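Local coordinates for hypothetical protein (Chromobacterium violaceum, PDB 2O3I), which is of unknown function but belongs to the S-Me-THD-like (DUF917) family and carries both its N-terminal and C-terminal domains, at residues V52-A57 / A127-D132; D61-A66 / G205-M210; Y103-E108 / L144-A149; A137-P142 / E300-W305. The protein carries 2 engineered substitutions. All blocks are in the same frame, centred on the assembly; numbering follows the deposited sequence.

Contact 1: residues V52-A57 / A127-D132; sequences VDVDEA and AVVDAD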
loop_
_atom_site.group_PDB
_atom_site.type_symbol
_atom_site.label_atom_id
_atom_site.label_comp_id
_atom_site.label_asym_id
_atom_site.label_seq_id
_atom_site.Cartn_x
_atom_site.Cartn_y
_atom_site.Cartn_z
ATOM N N VAL A 52 -29.926 15.600 -1.524
ATOM C CA VAL A 52 -30.284 16.170 -2.821
ATOM C C VAL A 52 -30.267 15.139 -3.955
ATOM O O VAL A 52 -29.584 14.111 -3.869
ATOM C CB VAL A 52 -29.311 17.321 -3.201
ATOM C CG1 VAL A 52 -29.355 18.419 -2.143
ATOM C CG2 VAL A 52 -27.892 16.785 -3.330
ATOM N N ASP A 53 -31.028 15.411 -5.013
ATOM C CA ASP A 53 -31.053 14.516 -6.163
ATOM C C ASP A 53 -29.857 14.863 -7.036
ATOM O O ASP A 53 -29.307 15.961 -6.945
ATOM C CB ASP A 53 -32.344 14.672 -6.964
ATOM C CG ASP A 53 -33.575 14.273 -6.165
ATOM O OD1 ASP A 53 -34.260 15.181 -5.638
ATOM O OD2 ASP A 53 -33.848 13.051 -6.055
ATOM N N VAL A 54 -29.449 13.917 -7.871
ATOM C CA VAL A 54 -28.306 14.123 -8.741
ATOM C C VAL A 54 -28.378 15.438 -9.520
ATOM O O VAL A 54 -27.389 16.165 -9.595
ATOM C CB VAL A 54 -28.148 12.942 -9.732
ATOM C CG1 VAL A 54 -26.973 13.192 -10.668
ATOM C CG2 VAL A 54 -27.946 11.636 -8.961
ATOM N N ASP A 55 -29.544 15.748 -10.084
ATOM C CA ASP A 55 -29.713 16.975 -10.872
ATOM C C ASP A 55 -29.706 18.256 -10.038
ATOM O O ASP A 55 -29.717 19.362 -10.587
ATOM C CB ASP A 55 -31.010 16.918 -11.696
ATOM C CG ASP A 55 -31.005 15.804 -12.738
ATOM O OD1 ASP A 55 -30.004 15.666 -13.474
ATOM O OD2 ASP A 55 -32.013 15.070 -12.830
ATOM N N GLU A 56 -29.693 18.111 -8.718
ATOM C CA GLU A 56 -29.668 19.265 -7.826
ATOM C C GLU A 56 -28.252 19.514 -7.317
ATOM O O GLU A 56 -27.922 20.621 -6.887
ATOM C CB GLU A 56 -30.604 19.039 -6.636
ATOM C CG GLU A 56 -32.055 18.877 -7.028
ATOM C CD GLU A 56 -32.961 18.645 -5.837
ATOM O OE1 GLU A 56 -32.707 17.691 -5.069
ATOM O OE2 GLU A 56 -33.934 19.414 -5.673
ATOM N N ALA A 57 -27.423 18.476 -7.367
ATOM C CA ALA A 57 -26.044 18.567 -6.908
ATOM C C ALA A 57 -25.215 19.359 -7.912
ATOM O O ALA A 57 -24.389 18.799 -8.628
ATOM C CB ALA A 57 -25.469 17.173 -6.730
ATOM N N ALA A 127 -24.068 18.069 1.460
ATOM C CA ALA A 127 -25.323 17.409 1.152
ATOM C C ALA A 127 -24.993 16.023 0.596
ATOM O O ALA A 127 -24.020 15.853 -0.143
ATOM C CB ALA A 127 -26.120 18.221 0.128
ATOM N N VAL A 128 -25.790 15.033 0.978
ATOM C CA VAL A 128 -25.592 13.666 0.508
ATOM C C VAL A 128 -26.479 13.470 -0.718
ATOM O O VAL A 128 -27.621 13.923 -0.744
ATOM C CB VAL A 128 -25.967 12.645 1.611
ATOM C CG1 VAL A 128 -27.368 12.929 2.119
ATOM C CG2 VAL A 128 -25.870 11.221 1.070
ATOM N N VAL A 129 -25.944 12.815 -1.743
ATOM C CA VAL A 129 -26.705 12.587 -2.966
ATOM C C VAL A 129 -27.620 11.373 -2.822
ATOM O O VAL A 129 -27.213 10.355 -2.274
ATOM C CB VAL A 129 -25.748 12.389 -4.156
ATOM C CG1 VAL A 129 -26.533 12.101 -5.430
ATOM C CG2 VAL A 129 -24.886 13.636 -4.323
ATOM N N ASP A 130 -28.859 11.490 -3.296
ATOM C CA ASP A 130 -29.820 10.390 -3.212
ATOM C C ASP A 130 -29.487 9.443 -4.342
ATOM O O ASP A 130 -30.138 9.447 -5.389
ATOM C CB ASP A 130 -31.264 10.913 -3.349
ATOM C CG ASP A 130 -32.317 9.833 -3.062
ATOM O OD1 ASP A 130 -31.945 8.709 -2.668
ATOM O OD2 ASP A 130 -33.528 10.108 -3.223
ATOM N N ALA A 131 -28.454 8.634 -4.116
ATOM C CA ALA A 131 -27.972 7.684 -5.103
ATOM C C ALA A 131 -26.761 6.956 -4.557
ATOM O O ALA A 131 -26.302 7.243 -3.454
ATOM C CB ALA A 131 -27.572 8.426 -6.378
ATOM N N ASP A 132 -26.255 6.003 -5.343
ATOM C CA ASP A 132 -25.049 5.261 -5.015
ATOM C C ASP A 132 -24.590 4.494 -6.253
ATOM O O ASP A 132 -25.279 4.479 -7.276
ATOM C CB ASP A 132 -25.247 4.319 -3.818
ATOM C CG ASP A 132 -26.136 3.147 -4.133
ATOM O OD1 ASP A 132 -27.310 3.184 -3.724
ATOM O OD2 ASP A 132 -25.658 2.186 -4.785
HETATM O O HOH W 1 -31.013 11.378 -7.279
#

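Contact 2: residues D61-A66 / G205-M210; sequences DCVMVA and GLAMWM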
loop_
_atom_site.group_PDB
_atom_site.type_symbol
_atom_site.label_atom_id
_atom_site.label_comp_id
_atom_site.label_asym_id
_atom_site.label_seq_id
_atom_site.Cartn_x
_atom_site.Cartn_y
_atom_site.Cartn_z
ATOM N N ASP A 61 -18.483 20.329 -6.042
ATOM C CA ASP A 61 -18.039 18.984 -6.337
ATOM C C ASP A 61 -18.475 17.932 -5.311
ATOM O O ASP A 61 -18.810 18.246 -4.165
ATOM C CB ASP A 61 -16.517 18.988 -6.510
ATOM C CG ASP A 61 -16.075 19.749 -7.762
ATOM O OD1 ASP A 61 -14.863 19.994 -7.927
ATOM O OD2 ASP A 61 -16.939 20.096 -8.593
ATOM N N CYS A 62 -18.464 16.677 -5.747
ATOM C CA CYS A 62 -18.872 15.557 -4.918
ATOM C C CYS A 62 -17.745 14.533 -4.765
ATOM O O CYS A 62 -16.833 14.465 -5.597
ATOM C CB CYS A 62 -20.098 14.888 -5.553
ATOM S SG CYS A 62 -20.840 13.571 -4.594
ATOM N N VAL A 63 -17.801 13.752 -3.691
ATOM C CA VAL A 63 -16.812 12.705 -3.449
ATOM C C VAL A 63 -17.501 11.523 -2.781
ATOM O O VAL A 63 -18.439 11.696 -1.997
ATOM C CB VAL A 63 -15.683 13.162 -2.497
ATOM C CG1 VAL A 63 -14.525 12.176 -2.569
ATOM C CG2 VAL A 63 -15.220 14.559 -2.857
HETATM N N MSE A 64 -17.034 10.322 -3.098
HETATM C CA MSE A 64 -17.574 9.107 -2.508
HETATM C C MSE A 64 -16.898 8.975 -1.150
HETATM O O MSE A 64 -15.691 9.211 -1.038
HETATM C CB MSE A 64 -17.233 7.900 -3.385
HETATM C CG MSE A 64 -17.699 6.553 -2.841
HETATM SE SE MSE A 64 -16.537 5.788 -1.473
HETATM C CE MSE A 64 -15.606 4.493 -2.603
ATOM N N VAL A 65 -17.663 8.636 -0.115
ATOM C CA VAL A 65 -17.067 8.469 1.207
ATOM C C VAL A 65 -17.607 7.215 1.869
ATOM O O VAL A 65 -18.761 6.850 1.661
ATOM C CB VAL A 65 -17.324 9.700 2.133
ATOM C CG1 VAL A 65 -18.809 9.821 2.497
ATOM C CG2 VAL A 65 -16.485 9.572 3.382
ATOM N N ALA A 66 -16.771 6.543 2.655
ATOM C CA ALA A 66 -17.198 5.321 3.327
ATOM C C ALA A 66 -16.190 4.783 4.334
ATOM O O ALA A 66 -15.142 5.383 4.590
ATOM C CB ALA A 66 -17.493 4.237 2.288
ATOM N N GLY A 205 -11.390 5.253 7.185
ATOM C CA GLY A 205 -12.272 6.011 6.330
ATOM C C GLY A 205 -11.691 6.104 4.935
ATOM O O GLY A 205 -10.464 6.139 4.754
ATOM N N LEU A 206 -12.569 6.130 3.938
ATOM C CA LEU A 206 -12.131 6.240 2.552
ATOM C C LEU A 206 -12.854 7.369 1.838
ATOM O O LEU A 206 -14.052 7.582 2.029
ATOM C CB LEU A 206 -12.381 4.929 1.801
ATOM C CG LEU A 206 -12.288 4.960 0.270
ATOM C CD1 LEU A 206 -10.858 5.262 -0.170
ATOM C CD2 LEU A 206 -12.751 3.620 -0.284
ATOM N N ALA A 207 -12.110 8.097 1.017
ATOM C CA ALA A 207 -12.671 9.186 0.235
ATOM C C ALA A 207 -11.980 9.132 -1.121
ATOM O O ALA A 207 -10.758 9.302 -1.222
ATOM C CB ALA A 207 -12.415 10.531 0.918
HETATM N N MSE A 208 -12.764 8.872 -2.163
HETATM C CA MSE A 208 -12.219 8.784 -3.512
HETATM C C MSE A 208 -13.276 9.154 -4.546
HETATM O O MSE A 208 -14.423 9.454 -4.199
HETATM C CB MSE A 208 -11.683 7.363 -3.776
HETATM C CG MSE A 208 -12.729 6.251 -3.703
HETATM SE SE MSE A 208 -11.934 4.481 -3.865
HETATM C CE MSE A 208 -11.697 4.424 -5.785
ATOM N N TRP A 209 -12.880 9.141 -5.815
ATOM C CA TRP A 209 -13.785 9.470 -6.907
ATOM C C TRP A 209 -14.378 10.886 -6.818
ATOM O O TRP A 209 -15.589 11.091 -6.961
ATOM C CB TRP A 209 -14.903 8.415 -6.998
ATOM C CG TRP A 209 -14.470 7.134 -7.694
ATOM C CD1 TRP A 209 -13.687 7.036 -8.812
ATOM C CD2 TRP A 209 -14.859 5.795 -7.364
ATOM N NE1 TRP A 209 -13.568 5.727 -9.200
ATOM C CE2 TRP A 209 -14.278 4.940 -8.332
ATOM C CE3 TRP A 209 -15.646 5.233 -6.348
ATOM C CZ2 TRP A 209 -14.455 3.550 -8.317
ATOM C CZ3 TRP A 209 -15.824 3.847 -6.330
ATOM C CH2 TRP A 209 -15.230 3.023 -7.310
HETATM N N MSE A 210 -13.515 11.863 -6.575
HETATM C CA MSE A 210 -13.953 13.250 -6.517
HETATM C C MSE A 210 -14.548 13.582 -7.888
HETATM O O MSE A 210 -13.979 13.224 -8.921
HETATM C CB MSE A 210 -12.768 14.165 -6.222
HETATM C CG MSE A 210 -12.176 13.994 -4.834
HETATM SE SE MSE A 210 -10.649 15.163 -4.561
HETATM C CE MSE A 210 -9.266 13.951 -5.176
#

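Contact 3: residues Y103-E108 / L144-A149; sequences YVVAPE and LTYAAA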
loop_
_atom_site.group_PDB
_atom_site.type_symbol
_atom_site.label_atom_id
_atom_site.label_comp_id
_atom_site.label_asym_id
_atom_site.label_seq_id
_atom_site.Cartn_x
_atom_site.Cartn_y
_atom_site.Cartn_z
ATOM N N TYR A 103 -20.724 17.981 -1.837
ATOM C CA TYR A 103 -21.514 16.771 -1.740
ATOM C C TYR A 103 -20.712 15.513 -1.445
ATOM O O TYR A 103 -19.538 15.400 -1.806
ATOM C CB TYR A 103 -22.307 16.572 -3.034
ATOM C CG TYR A 103 -23.064 17.794 -3.511
ATOM C CD1 TYR A 103 -22.579 18.570 -4.570
ATOM C CD2 TYR A 103 -24.261 18.180 -2.908
ATOM C CE1 TYR A 103 -23.271 19.708 -5.021
ATOM C CE2 TYR A 103 -24.964 19.313 -3.346
ATOM C CZ TYR A 103 -24.461 20.074 -4.405
ATOM O OH TYR A 103 -25.139 21.200 -4.836
ATOM N N VAL A 104 -21.361 14.580 -0.757
ATOM C CA VAL A 104 -20.768 13.282 -0.454
ATOM C C VAL A 104 -21.761 12.277 -1.007
ATOM O O VAL A 104 -22.914 12.623 -1.260
ATOM C CB VAL A 104 -20.593 13.035 1.068
ATOM C CG1 VAL A 104 -19.388 13.794 1.577
ATOM C CG2 VAL A 104 -21.845 13.461 1.820
ATOM N N VAL A 105 -21.323 11.043 -1.215
ATOM C CA VAL A 105 -22.222 10.030 -1.741
ATOM C C VAL A 105 -21.754 8.637 -1.312
ATOM O O VAL A 105 -20.555 8.343 -1.316
ATOM C CB VAL A 105 -22.324 10.141 -3.304
ATOM C CG1 VAL A 105 -20.957 9.927 -3.937
ATOM C CG2 VAL A 105 -23.348 9.142 -3.848
ATOM N N ALA A 106 -22.706 7.794 -0.913
ATOM C CA ALA A 106 -22.380 6.438 -0.485
ATOM C C ALA A 106 -21.865 5.669 -1.689
ATOM O O ALA A 106 -22.284 5.914 -2.813
ATOM C CB ALA A 106 -23.617 5.743 0.082
ATOM N N PRO A 107 -20.946 4.727 -1.470
ATOM C CA PRO A 107 -20.444 3.976 -2.618
ATOM C C PRO A 107 -21.470 2.983 -3.158
ATOM O O PRO A 107 -21.547 2.746 -4.364
ATOM C CB PRO A 107 -19.209 3.279 -2.053
ATOM C CG PRO A 107 -19.592 3.034 -0.617
ATOM C CD PRO A 107 -20.250 4.342 -0.227
ATOM N N GLU A 108 -22.271 2.431 -2.250
ATOM C CA GLU A 108 -23.268 1.412 -2.574
ATOM C C GLU A 108 -24.440 1.454 -1.590
ATOM O O GLU A 108 -24.460 2.268 -0.670
ATOM C CB GLU A 108 -22.603 0.035 -2.488
ATOM C CG GLU A 108 -21.727 -0.100 -1.239
ATOM C CD GLU A 108 -21.149 -1.487 -1.036
ATOM O OE1 GLU A 108 -20.711 -2.107 -2.024
ATOM O OE2 GLU A 108 -21.117 -1.952 0.123
ATOM N N LEU A 144 -19.071 -0.929 -9.282
ATOM C CA LEU A 144 -19.800 0.310 -9.025
ATOM C C LEU A 144 -19.780 1.161 -10.288
ATOM O O LEU A 144 -18.798 1.148 -11.031
ATOM C CB LEU A 144 -19.164 1.086 -7.870
ATOM C CG LEU A 144 -19.162 0.367 -6.521
ATOM C CD1 LEU A 144 -18.527 1.258 -5.469
ATOM C CD2 LEU A 144 -20.594 0.014 -6.131
ATOM N N THR A 145 -20.855 1.904 -10.532
ATOM C CA THR A 145 -20.938 2.733 -11.734
ATOM C C THR A 145 -19.844 3.792 -11.854
ATOM O O THR A 145 -19.531 4.241 -12.965
ATOM C CB THR A 145 -22.324 3.398 -11.848
ATOM O OG1 THR A 145 -22.643 4.083 -10.636
ATOM C CG2 THR A 145 -23.380 2.345 -12.116
ATOM N N TYR A 146 -19.254 4.177 -10.720
ATOM C CA TYR A 146 -18.178 5.170 -10.707
ATOM C C TYR A 146 -17.041 4.666 -11.594
ATOM O O TYR A 146 -16.482 5.411 -12.407
ATOM C CB TYR A 146 -17.633 5.372 -9.280
ATOM C CG TYR A 146 -18.659 5.756 -8.235
ATOM C CD1 TYR A 146 -19.210 7.039 -8.198
ATOM C CD2 TYR A 146 -19.075 4.834 -7.280
ATOM C CE1 TYR A 146 -20.156 7.390 -7.230
ATOM C CE2 TYR A 146 -20.015 5.174 -6.311
ATOM C CZ TYR A 146 -20.554 6.450 -6.290
ATOM O OH TYR A 146 -21.505 6.770 -5.344
ATOM N N ALA A 147 -16.700 3.392 -11.424
ATOM C CA ALA A 147 -15.632 2.772 -12.196
ATOM C C ALA A 147 -15.986 2.630 -13.685
ATOM O O ALA A 147 -15.141 2.854 -14.555
ATOM C CB ALA A 147 -15.290 1.405 -11.599
ATOM N N ALA A 148 -17.230 2.266 -13.976
ATOM C CA ALA A 148 -17.673 2.102 -15.358
ATOM C C ALA A 148 -17.664 3.435 -16.102
ATOM O O ALA A 148 -17.277 3.503 -17.277
ATOM C CB ALA A 148 -19.077 1.492 -15.392
ATOM N N ALA A 149 -18.099 4.487 -15.414
ATOM C CA ALA A 149 -18.138 5.822 -15.992
ATOM C C ALA A 149 -16.726 6.361 -16.198
ATOM O O ALA A 149 -16.538 7.396 -16.826
ATOM C CB ALA A 149 -18.923 6.762 -15.088
#

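Contact 4: residues A137-P142 / E300-W305; sequences AVPSLP and ESLLAW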
loop_
_atom_site.group_PDB
_atom_site.type_symbol
_atom_site.label_atom_id
_atom_site.label_comp_id
_atom_site.label_asym_id
_atom_site.label_seq_id
_atom_site.Cartn_x
_atom_site.Cartn_y
_atom_site.Cartn_z
ATOM N N ALA A 137 -25.013 -3.773 -2.756
ATOM C CA ALA A 137 -23.669 -3.789 -2.193
ATOM C C ALA A 137 -22.866 -4.738 -3.072
ATOM O O ALA A 137 -23.377 -5.779 -3.490
ATOM C CB ALA A 137 -23.687 -4.278 -0.759
ATOM N N VAL A 138 -21.624 -4.376 -3.371
ATOM C CA VAL A 138 -20.787 -5.212 -4.221
ATOM C C VAL A 138 -19.471 -5.552 -3.537
ATOM O O VAL A 138 -18.969 -4.782 -2.723
ATOM C CB VAL A 138 -20.491 -4.515 -5.583
ATOM C CG1 VAL A 138 -21.798 -4.107 -6.260
ATOM C CG2 VAL A 138 -19.590 -3.311 -5.374
ATOM N N PRO A 139 -18.888 -6.716 -3.872
ATOM C CA PRO A 139 -17.625 -7.135 -3.267
ATOM C C PRO A 139 -16.406 -6.313 -3.660
ATOM O O PRO A 139 -15.432 -6.275 -2.910
ATOM C CB PRO A 139 -17.503 -8.591 -3.703
ATOM C CG PRO A 139 -18.099 -8.564 -5.059
ATOM C CD PRO A 139 -19.353 -7.726 -4.840
ATOM N N SER A 140 -16.433 -5.675 -4.829
ATOM C CA SER A 140 -15.282 -4.875 -5.239
ATOM C C SER A 140 -15.624 -3.671 -6.118
ATOM O O SER A 140 -16.637 -3.657 -6.808
ATOM C CB SER A 140 -14.233 -5.760 -5.922
ATOM O OG SER A 140 -14.517 -5.921 -7.290
ATOM N N LEU A 141 -14.746 -2.672 -6.085
ATOM C CA LEU A 141 -14.916 -1.403 -6.792
ATOM C C LEU A 141 -15.313 -1.361 -8.269
ATOM O O LEU A 141 -16.063 -0.476 -8.672
ATOM C CB LEU A 141 -13.663 -0.546 -6.591
ATOM C CG LEU A 141 -13.273 -0.229 -5.140
ATOM C CD1 LEU A 141 -11.959 0.540 -5.142
ATOM C CD2 LEU A 141 -14.368 0.575 -4.447
ATOM N N PRO A 142 -14.809 -2.285 -9.104
ATOM C CA PRO A 142 -15.207 -2.221 -10.521
ATOM C C PRO A 142 -16.686 -2.512 -10.803
ATOM O O PRO A 142 -17.159 -2.348 -11.931
ATOM C CB PRO A 142 -14.276 -3.238 -11.194
ATOM C CG PRO A 142 -13.951 -4.208 -10.083
ATOM C CD PRO A 142 -13.750 -3.290 -8.897
ATOM N N GLU A 300 -21.100 -9.895 0.387
ATOM C CA GLU A 300 -22.376 -9.799 -0.289
ATOM C C GLU A 300 -22.756 -11.186 -0.778
ATOM O O GLU A 300 -21.892 -12.010 -1.062
ATOM C CB GLU A 300 -22.270 -8.870 -1.503
ATOM C CG GLU A 300 -22.110 -7.382 -1.204
ATOM C CD GLU A 300 -20.814 -7.028 -0.495
ATOM O OE1 GLU A 300 -19.736 -7.498 -0.923
ATOM O OE2 GLU A 300 -20.876 -6.258 0.491
ATOM N N SER A 301 -24.052 -11.447 -0.870
ATOM C CA SER A 301 -24.510 -12.723 -1.383
ATOM C C SER A 301 -24.397 -12.600 -2.901
ATOM O O SER A 301 -24.818 -11.600 -3.477
ATOM C CB SER A 301 -25.953 -12.974 -0.956
ATOM O OG SER A 301 -26.021 -13.116 0.451
ATOM N N LEU A 302 -23.827 -13.613 -3.542
ATOM C CA LEU A 302 -23.620 -13.580 -4.983
ATOM C C LEU A 302 -24.332 -14.683 -5.769
ATOM O O LEU A 302 -24.647 -14.509 -6.945
ATOM C CB LEU A 302 -22.116 -13.627 -5.263
ATOM C CG LEU A 302 -21.331 -12.472 -4.632
ATOM C CD1 LEU A 302 -19.845 -12.790 -4.636
ATOM C CD2 LEU A 302 -21.616 -11.179 -5.394
ATOM N N LEU A 303 -24.571 -15.817 -5.122
ATOM C CA LEU A 303 -25.256 -16.924 -5.767
ATOM C C LEU A 303 -26.173 -17.665 -4.802
ATOM O O LEU A 303 -25.950 -17.670 -3.589
ATOM C CB LEU A 303 -24.255 -17.928 -6.335
ATOM C CG LEU A 303 -23.190 -17.472 -7.329
ATOM C CD1 LEU A 303 -21.983 -16.922 -6.583
ATOM C CD2 LEU A 303 -22.778 -18.666 -8.179
ATOM N N ALA A 304 -27.203 -18.290 -5.362
ATOM C CA ALA A 304 -28.158 -19.079 -4.599
ATOM C C ALA A 304 -28.308 -20.403 -5.347
ATOM O O ALA A 304 -28.684 -20.426 -6.523
ATOM C CB ALA A 304 -29.503 -18.357 -4.509
ATOM N N TRP A 305 -28.002 -21.501 -4.662
ATOM C CA TRP A 305 -28.077 -22.825 -5.265
ATOM C C TRP A 305 -29.101 -23.754 -4.638
ATOM O O TRP A 305 -29.178 -23.877 -3.416
ATOM C CB TRP A 305 -26.722 -23.538 -5.193
ATOM C CG TRP A 305 -25.687 -23.100 -6.188
ATOM C CD1 TRP A 305 -24.676 -22.200 -5.987
ATOM C CD2 TRP A 305 -25.537 -23.581 -7.529
ATOM N NE1 TRP A 305 -23.904 -22.095 -7.122
ATOM C CE2 TRP A 305 -24.411 -22.932 -8.083
ATOM C CE3 TRP A 305 -26.244 -24.501 -8.317
ATOM C CZ2 TRP A 305 -23.976 -23.172 -9.392
ATOM C CZ3 TRP A 305 -25.811 -24.740 -9.617
ATOM C CH2 TRP A 305 -24.687 -24.078 -10.140
#

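Contact 1: residues V52-A57 / A127-D132
Val-52 pairs with Val-129 as a parallel beta bridge, joining strands 49-52 and 127-129, which are parallel neighbours in the mixed sheet. Two backbone hydrogen bonds close it: Val-52 N gives to Val-128 O at 3.0 Å, and Val-52 O receives Asp-130 N at 2.8 Å. Beyond the bridge the chains separate, and a water joins them by accepting from Val-54 N and donating to Asp-130 O.

The side chains pack beside this bridge. Both methyls of Val-52 lie against the Ala-127 methyl, with CG1 4.0 Å from Ala-127 CB. Further on, Val-54 CG2 touches both Val-129 CG1 (3.8 Å) and Ala-131 CB. Having CG1 of Val-129 anti to its backbone N (chi1 178°) sends that methyl to Val-54 and turns CG2 toward Ala-57 CB.

The acidic groups follow a different pattern. Asp-53 and Asp-130 run side by side with their OD2 atoms 4.1 Å apart, an approach that would probably be unfavourable if both are charged; Asp-130 OD2 is bonded to Ser-227 OG. Asp-53 N is held by Glu-56 OE1 through its anti lone pair, a nearly straight bond of 2.8 Å.

Strand 101-105 flanks strand 127-129 on its other edge, with Tyr-103 touching Val-52, Ala-57 and Ala-127, while helix 111-124 packs on Val-128 through Ala-117.

Contact 2: residues D61-A66 / G205-M210
Met-64 and Met-208, both selenomethionines, lie side by side and point the same way from two antiparallel strands in the middle of a mixed sheet. This is where the parallel part of the sheet gives way to its antiparallel part: strand 61-69 runs parallel to 101-105 on one edge and antiparallel to 203-211 on the other. Met-64 and Met-208 form a hydrogen-bonded pair, as do Ala-66 and Leu-206, with the non-hydrogen-bonded pair of Val-65 and Ala-207 between them.

On the face carrying the two selenomethionines, the terminal CE of Met-64 does most of the touching. The chain bends at chi2 (-81°) and again at chi3, carrying CE across to the side chains of the neighbouring strand, within 3.5 Å of Met-208 CG. The same methyl reaches Leu-206 CD2 at 3.8 Å, where the two side chains cross, and approaches Trp-209 CZ3 from an oblique direction. Trp-209 also meets Met-208 CE of its own strand, which sits over the centre of the indole, 3.6 Å above its plane.

Trp-209 has a left-handed backbone conformation (phi 60°); the regular pairing is interrupted there and resumes with Cys-62 and Met-211. Here Val-63 and Met-210 lie alongside each other, both valine methyls resting on CG of the selenomethionine. Helix 81-96 lies against Val-63 and Ala-207 through Ala-90 and Ala-86. Val-63 CG1 lies 3.2 Å from Met-208 O, the oxygen that also accepts from Met-64 N.

Contact 3: residues Y103-E108 / L144-A149
Val-105 and Tyr-146 come at each other from opposite directions, and the phenol end of the tyrosine makes the tight half of this contact. Both methyls of Val-105 face the hydroxyl from one side, CG2 at 3.4 Å and CG1 at 3.5 Å from Tyr-146 OH. The hydroxyl donates a hydrogen bond to the Ala-106 carbonyl oxygen, with OH 2.8 Å from O and tilted 32° out of the carbonyl plane. Seen from the ring, two backbone oxygens sit at its edge and in its plane: Ala-106 O by the hydroxyl, and Pro-107 O at 3.5 Å from Tyr-146 CE2, where it meets the C-H edge of the ring. The buried hydroxyl thus has a backbone partner near the end of strand 101-105.

Leu-144, at the N-cap position of helix 145-148, makes the other half, its two methyls reaching Pro-107 and Glu-108. Both close on the Pro-107 carbonyl oxygen, with CD2 3.4 Å from Pro-107 O. The carbon-carbon contacts beside it are looser: CD1 meets Pro-107 CB at 4.0 Å, and CD2 touches Glu-108 CB more lightly at 4.2 Å. Glu-108 is partly exposed, and its carboxylate turns to another partner, Val-138 N, through OE1.

Strand 61-69 flanks the first segment, with Met-64 and Ala-66 against Pro-107. On the helix side, the Tyr-146 ring stacks with Trp-209 of strand 203-211, which Leu-144 and Ala-147 also touch.

Contact 4: residues A137-P142 / E300-W305
The carboxylate of Glu-300 lies over the face of the peptide between Val-138 and Pro-139, the two planes turned roughly 30° from each other. Its OE1 stands 3.2 Å from Pro-139 N, a proline nitrogen with no hydrogen to give, so the approach is van der Waals packing of one flat group on another. OE1 also passes within 3.3 Å of Val-138 O, where two acceptors meet. At the other end of the carboxylate, OE2 has its polar partner outside this contact, the backbone N of Gly-25, a bond that helps fix the rotation of the group.

The aliphatic part of the glutamate is pressed against Ala-137. CG is 3.5 Å from Ala-137 CB and still closer to Ala-137 O. Chi2 near 65° bends the chain, which folds the carboxylate over the peptide instead of letting it run on past.

The pyrrolidine of Pro-139 crosses the glutamate at an angle, with CB 3.7 Å from Glu-300 OE1. Further along, a lighter apolar touch brings Pro-139 CD to 4.2 Å from CD2 of Leu-302, the first of two residues in a classic beta bulge facing Leu-296.

The contact joins the loop between strand 127-129 and helix 145-148 to the start of strand 301-306, in the antiparallel sheet. Helix 367-379 packs on the loop, Phe-373 against Val-138 and Glu-376 against Pro-139.

All four contacts are largely buried, but they differ in kind. Contacts 1 and 2 are strand pairings in the same mixed sheet, one parallel and short, the other antiparallel and longer, with four bonds between its segments; strand 101-105 of contact 3 runs between them and is bonded to both. Contact 3 then carries that sheet out to helix 145-148, swapping ladder bonds for a single phenol-to-carbonyl bond. Contact 4 has no hydrogen bond between its segments and packs a carboxylate on a peptide, bridging to the second sheet. It meets contact 3 where Glu-108 OE1 receives Val-138 N, and lies about 25 Å from contact 1, centre to centre.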